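Local coordinates for oligopeptide-binding protein oppA (Lactococcus lactis subsp. cremoris, PDB 3FTO) that captures oligopeptides as the solute-binding component of the OppABCDF ABC transporter, which is essential for uptake of peptides longer than three residues, at residues D498-K503 / M530-Y535. Numbering follows the deposited sequence.
Sequences DSEITK and MNKKAY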
# COMPACT_ATOMS: atom_id res chain seq x y z
N ASP A 498 -16.45 -14.86 11.83
CA ASP A 498 -17.69 -15.15 11.17
C ASP A 498 -17.47 -16.27 10.19
O ASP A 498 -16.56 -16.25 9.43
CB ASP A 498 -18.19 -13.88 10.50
CG ASP A 498 -19.54 -14.03 9.91
OD1 ASP A 498 -20.44 -13.33 10.32
OD2 ASP A 498 -19.71 -14.81 9.02
N SER A 499 -18.34 -17.26 10.22
CA SER A 499 -18.25 -18.36 9.27
C SER A 499 -18.45 -17.95 7.81
O SER A 499 -17.77 -18.45 6.97
CB SER A 499 -19.23 -19.46 9.64
OG SER A 499 -18.76 -20.21 10.71
N GLU A 500 -19.41 -17.08 7.55
CA GLU A 500 -19.67 -16.59 6.21
C GLU A 500 -18.50 -15.78 5.68
O GLU A 500 -18.10 -15.94 4.56
CB GLU A 500 -20.99 -15.81 6.12
CG GLU A 500 -21.26 -15.22 4.73
CD GLU A 500 -22.66 -14.64 4.53
OE1 GLU A 500 -23.17 -14.01 5.42
OE2 GLU A 500 -23.25 -14.81 3.46
N ILE A 501 -17.94 -14.92 6.51
CA ILE A 501 -16.78 -14.14 6.13
C ILE A 501 -15.55 -15.00 5.86
O ILE A 501 -14.80 -14.74 4.97
CB ILE A 501 -16.49 -12.99 7.12
CG1 ILE A 501 -17.60 -11.94 7.08
CG2 ILE A 501 -15.18 -12.35 6.85
CD1 ILE A 501 -17.88 -11.35 5.74
N THR A 502 -15.35 -16.04 6.66
CA THR A 502 -14.26 -16.95 6.46
C THR A 502 -14.40 -17.70 5.16
O THR A 502 -13.45 -17.94 4.45
CB THR A 502 -14.16 -17.97 7.57
OG1 THR A 502 -13.65 -17.34 8.72
CG2 THR A 502 -13.25 -19.05 7.18
N LYS A 503 -15.62 -18.08 4.88
CA LYS A 503 -15.97 -18.74 3.65
C LYS A 503 -15.68 -17.81 2.50
O LYS A 503 -15.11 -18.22 1.52
CB LYS A 503 -17.43 -19.16 3.66
CG LYS A 503 -17.77 -20.22 2.67
CD LYS A 503 -18.65 -21.29 3.28
CE LYS A 503 -19.08 -22.30 2.25
NZ LYS A 503 -20.26 -21.81 1.54
N MSE A 530 -19.27 -7.97 4.41
CA MSE A 530 -18.64 -7.18 5.45
C MSE A 530 -19.42 -5.93 5.83
O MSE A 530 -19.49 -5.60 6.99
CB MSE A 530 -17.22 -6.80 5.09
CG MSE A 530 -16.26 -7.93 5.11
SE MSE A 530 -15.57 -8.43 6.76
CE MSE A 530 -14.30 -7.15 7.07
N ASN A 531 -19.98 -5.25 4.84
CA ASN A 531 -20.80 -4.09 5.09
C ASN A 531 -22.08 -4.40 5.82
O ASN A 531 -22.45 -3.69 6.70
CB ASN A 531 -21.09 -3.33 3.81
CG ASN A 531 -19.96 -2.48 3.39
OD1 ASN A 531 -19.00 -2.35 4.10
ND2 ASN A 531 -20.04 -1.93 2.22
N LYS A 532 -22.76 -5.46 5.42
CA LYS A 532 -23.97 -5.87 6.07
C LYS A 532 -23.78 -6.31 7.52
O LYS A 532 -24.51 -5.92 8.38
CB LYS A 532 -24.67 -6.94 5.25
CG LYS A 532 -25.67 -7.74 6.01
CD LYS A 532 -26.07 -8.98 5.28
CE LYS A 532 -24.88 -9.83 4.99
NZ LYS A 532 -25.29 -11.19 4.68
N LYS A 533 -22.77 -7.13 7.75
CA LYS A 533 -22.37 -7.50 9.08
C LYS A 533 -21.85 -6.34 9.89
O LYS A 533 -22.13 -6.23 11.03
CB LYS A 533 -21.36 -8.63 9.04
CG LYS A 533 -22.02 -9.91 8.72
CD LYS A 533 -21.12 -10.90 8.13
CE LYS A 533 -21.89 -12.13 7.67
NZ LYS A 533 -22.83 -12.61 8.67
N ALA A 534 -21.09 -5.48 9.26
CA ALA A 534 -20.58 -4.31 9.90
C ALA A 534 -19.74 -4.57 11.15
O ALA A 534 -19.84 -3.85 12.11
CB ALA A 534 -21.68 -3.33 10.16
N TYR A 535 -18.92 -5.59 11.13
CA TYR A 535 -17.92 -5.76 12.18
C TYR A 535 -16.93 -4.61 12.13
O TYR A 535 -16.42 -4.18 13.13
CB TYR A 535 -17.20 -7.10 12.10
CG TYR A 535 -18.10 -8.30 12.10
CD1 TYR A 535 -18.97 -8.54 13.13
CD2 TYR A 535 -18.07 -9.20 11.07
CE1 TYR A 535 -19.76 -9.61 13.13
CE2 TYR A 535 -18.86 -10.27 11.07
CZ TYR A 535 -19.70 -10.47 12.10
OH TYR A 535 -20.49 -11.55 12.08
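Asp498 OD1 takes two bonds from the 530-535 segment. Tyr535 OH donates to the anti lone pair of Asp498 OD1 at 2.5 Å, while Lys533 NZ meets the syn side of this oxygen at 3.0 Å, 20° out of the carboxylate plane, in a salt bridge. OD1 lies at the edge of the Tyr535 ring, in its plane, while carboxylate and ring are turned 58° apart. Asp498 CG stands anti to the backbone N (chi1 -174°), which points the carboxylate across to the other helix. Asp498 is the N-cap residue of helix 499-508, and its OD2 accepts the capping bonds. Ile501 N donates to Asp498 OD2 at 3.1 Å from above the carboxylate plane, and Glu500 N adds a weak bond. One carboxylate thus caps its own helix and grips the end of the next. With an alanine in place of Asp498, Lys533 and Tyr535 would probably lose their shared acceptor, and the first turn of the helix its cap. Lys533 reaches out from the opposite direction, and its CB lies over one face of the Tyr535 ring, near the rim. A bend at chi4 places Lys533 NZ between two acids, with a second salt bridge to Glu500 OE1 at 3.6 Å. Lys532 NZ makes a long ion pair with that same oxygen, completing a salt-bridge network. Beside the charged groups, Ile501 CD1 packs at 3.8 Å on CG of selenomethionine Met530, the two side chains crossing at about a right angle. The contact joins the start of helix 499-508 to the end of helix 516-533, just before strand 536-553. Tyr535 also stacks on Phe496, and Arg333 of helix 330-339 bonds to Lys533 O.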